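Local coordinates for carboxypeptidase Y inhibitor (Saccharomyces cerevisiae, PDB 1WPX), which inhibits carboxypeptidase Y, a serine protease, specifically and potently, as a member of the phosphatidylethanolamine-binding protein family, at residues His19-Asp24 with Pro161-Phe166. Sequence-based numbering, arbitrary orientation.
Sequences HGILED and PHRYVF. With SO4 (sulfate ion), chain G.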
loop_
_atom_site.group_PDB
_atom_site.type_symbol
_atom_site.label_atom_id
_atom_site.label_comp_id
_atom_site.label_asym_id
_atom_site.label_seq_id
_atom_site.Cartn_x
_atom_site.Cartn_y
_atom_site.Cartn_z
ATOM N N HIS B 19 -15.269 -7.337 6.648
ATOM C CA HIS B 19 -16.121 -7.847 5.579
ATOM C C HIS B 19 -17.017 -9.011 5.994
ATOM O O HIS B 19 -17.487 -9.771 5.147
ATOM C CB HIS B 19 -15.249 -8.233 4.384
ATOM C CG HIS B 19 -14.412 -7.101 3.874
ATOM N ND1 HIS B 19 -14.908 -6.130 3.030
ATOM C CD2 HIS B 19 -13.137 -6.740 4.152
ATOM C CE1 HIS B 19 -13.975 -5.220 2.811
ATOM N NE2 HIS B 19 -12.892 -5.566 3.481
ATOM N N GLY B 20 -17.253 -9.133 7.299
ATOM C CA GLY B 20 -18.113 -10.181 7.830
ATOM C C GLY B 20 -17.842 -11.624 7.426
ATOM O O GLY B 20 -18.760 -12.446 7.414
ATOM N N ILE B 21 -16.593 -11.946 7.107
ATOM C CA ILE B 21 -16.241 -13.304 6.709
ATOM C C ILE B 21 -16.250 -14.250 7.915
ATOM O O ILE B 21 -16.512 -15.443 7.770
ATOM C CB ILE B 21 -14.840 -13.347 6.062
ATOM C CG1 ILE B 21 -14.786 -12.408 4.851
ATOM C CG2 ILE B 21 -14.498 -14.772 5.663
ATOM C CD1 ILE B 21 -15.655 -12.825 3.696
ATOM N N LEU B 22 -15.968 -13.715 9.101
ATOM C CA LEU B 22 -15.941 -14.525 10.319
ATOM C C LEU B 22 -17.329 -14.908 10.830
ATOM O O LEU B 22 -17.485 -15.919 11.509
ATOM C CB LEU B 22 -15.197 -13.790 11.442
ATOM C CG LEU B 22 -13.709 -13.483 11.266
ATOM C CD1 LEU B 22 -13.183 -12.773 12.503
ATOM C CD2 LEU B 22 -12.947 -14.770 11.035
ATOM N N GLU B 23 -18.334 -14.103 10.502
ATOM C CA GLU B 23 -19.689 -14.360 10.967
ATOM C C GLU B 23 -20.605 -14.945 9.909
ATOM O O GLU B 23 -21.393 -15.841 10.196
ATOM C CB GLU B 23 -20.307 -13.072 11.519
ATOM C CG GLU B 23 -19.633 -11.804 11.020
ATOM C CD GLU B 23 -18.269 -11.581 11.668
ATOM O OE1 GLU B 23 -17.376 -10.977 11.020
ATOM O OE2 GLU B 23 -18.102 -12.006 12.835
ATOM N N ASP B 24 -20.508 -14.446 8.687
ATOM C CA ASP B 24 -21.362 -14.945 7.620
ATOM C C ASP B 24 -20.919 -16.292 7.075
ATOM O O ASP B 24 -21.753 -17.107 6.684
ATOM C CB ASP B 24 -21.392 -13.959 6.459
ATOM C CG ASP B 24 -21.800 -12.584 6.886
ATOM O OD1 ASP B 24 -21.793 -11.670 6.032
ATOM O OD2 ASP B 24 -22.126 -12.418 8.079
ATOM N N PRO B 161 -22.312 -6.483 -5.614
ATOM C CA PRO B 161 -21.130 -7.347 -5.546
ATOM C C PRO B 161 -21.353 -8.549 -4.630
ATOM O O PRO B 161 -22.186 -8.508 -3.722
ATOM C CB PRO B 161 -20.053 -6.404 -5.016
ATOM C CG PRO B 161 -20.833 -5.502 -4.107
ATOM C CD PRO B 161 -22.065 -5.199 -4.933
ATOM N N HIS B 162 -20.615 -9.623 -4.887
ATOM C CA HIS B 162 -20.706 -10.833 -4.075
ATOM C C HIS B 162 -19.332 -11.173 -3.527
ATOM O O HIS B 162 -18.308 -10.869 -4.145
ATOM C CB HIS B 162 -21.174 -12.033 -4.901
ATOM C CG HIS B 162 -22.585 -11.939 -5.386
ATOM N ND1 HIS B 162 -23.227 -12.997 -5.992
ATOM C CD2 HIS B 162 -23.478 -10.922 -5.357
ATOM C CE1 HIS B 162 -24.455 -12.637 -6.316
ATOM N NE2 HIS B 162 -24.633 -11.382 -5.942
ATOM N N ARG B 163 -19.316 -11.819 -2.368
ATOM C CA ARG B 163 -18.068 -12.251 -1.763
ATOM C C ARG B 163 -17.765 -13.665 -2.255
ATOM O O ARG B 163 -18.605 -14.563 -2.152
ATOM C CB ARG B 163 -18.177 -12.255 -0.238
ATOM C CG ARG B 163 -18.106 -10.880 0.393
ATOM C CD ARG B 163 -18.503 -10.930 1.853
ATOM N NE ARG B 163 -19.870 -11.409 2.009
ATOM C CZ ARG B 163 -20.458 -11.616 3.182
ATOM N NH1 ARG B 163 -19.795 -11.382 4.311
ATOM N NH2 ARG B 163 -21.707 -12.069 3.226
ATOM N N TYR B 164 -16.575 -13.850 -2.816
ATOM C CA TYR B 164 -16.146 -15.156 -3.296
ATOM C C TYR B 164 -15.018 -15.580 -2.367
ATOM O O TYR B 164 -13.884 -15.107 -2.488
ATOM C CB TYR B 164 -15.694 -15.035 -4.747
ATOM C CG TYR B 164 -16.871 -14.755 -5.642
ATOM C CD1 TYR B 164 -17.785 -15.769 -5.946
ATOM C CD2 TYR B 164 -17.143 -13.461 -6.093
ATOM C CE1 TYR B 164 -18.942 -15.507 -6.669
ATOM C CE2 TYR B 164 -18.304 -13.183 -6.819
ATOM C CZ TYR B 164 -19.201 -14.214 -7.099
ATOM O OH TYR B 164 -20.368 -13.959 -7.778
ATOM N N VAL B 165 -15.352 -16.473 -1.437
ATOM C CA VAL B 165 -14.414 -16.931 -0.417
ATOM C C VAL B 165 -13.716 -18.283 -0.587
ATOM O O VAL B 165 -14.359 -19.323 -0.711
ATOM C CB VAL B 165 -15.113 -16.926 0.965
ATOM C CG1 VAL B 165 -14.095 -17.102 2.077
ATOM C CG2 VAL B 165 -15.884 -15.626 1.146
ATOM N N PHE B 166 -12.385 -18.253 -0.576
ATOM C CA PHE B 166 -11.586 -19.469 -0.666
ATOM C C PHE B 166 -11.207 -19.880 0.755
ATOM O O PHE B 166 -10.799 -19.037 1.560
ATOM C CB PHE B 166 -10.309 -19.237 -1.474
ATOM C CG PHE B 166 -10.545 -19.061 -2.941
ATOM C CD1 PHE B 166 -10.526 -17.793 -3.516
ATOM C CD2 PHE B 166 -10.779 -20.167 -3.755
ATOM C CE1 PHE B 166 -10.733 -17.629 -4.883
ATOM C CE2 PHE B 166 -10.988 -20.013 -5.120
ATOM C CZ PHE B 166 -10.964 -18.739 -5.688
HETATM S S SO4 G . -22.919 -17.043 -7.884
HETATM O O1 SO4 G . -23.644 -18.206 -8.429
HETATM O O2 SO4 G . -21.780 -16.726 -8.766
HETATM O O3 SO4 G . -23.833 -15.887 -7.813
HETATM O O4 SO4 G . -22.432 -17.362 -6.531
#
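Arg163 reaches from strand 162-170 to the turn at His19-Gly20 and closes its guanidinium end on Asp24, joining the N-terminal helical segment to the antiparallel sheet of this phosphatidylethanolamine-binding protein family member. Arg163 NH1 lies 2.7 Å from Asp24 OD1, and Arg163 NH2 reaches the same OD1 at 2.8 Å, an end-on salt bridge. The carboxylate and guanidinium planes stand 83° apart, almost perpendicular. OD1 sits close to the guanidinium plane, at its edge, where both N-H groups can reach it; it receives NH2 on its anti lone pair and NH1 from above the carboxylate. Arg163 NH1 has a second acceptor, His19 O at 2.9 Å, again close to the guanidinium plane. Arginine suits this place because one flat group offers several N-H groups to a carboxylate and a carbonyl at once, while the short acid of Asp24 presents a single oxygen to two of them. The bend at chi3 (-61°) turns this flat end out of line with the otherwise extended chain.

The aliphatic part of the arginine is used as well: Ile21 CD1 packs 3.9 Å from Arg163 CD and 3.8 Å from Val165 CG2. The apolar isoleucine chain runs alongside both, pointing the other way, and covers the arginine's methylene next to the polar grip. Gly20, whose positive phi suits a residue without CB, is the C-prime residue of a Schellman motif ending helix 8-18.

Replacing Arg163 by an alanine removes the whole guanidinium group and is likely to leave Asp24 and Asp98 without their shared cation and the His19 carbonyl without this donor. Because Arg163 NH2 also salt-bridges Asp98, one buried cation lies between two acids, probably keeping all three charged and tying the N-terminal region electrostatically to the sheet.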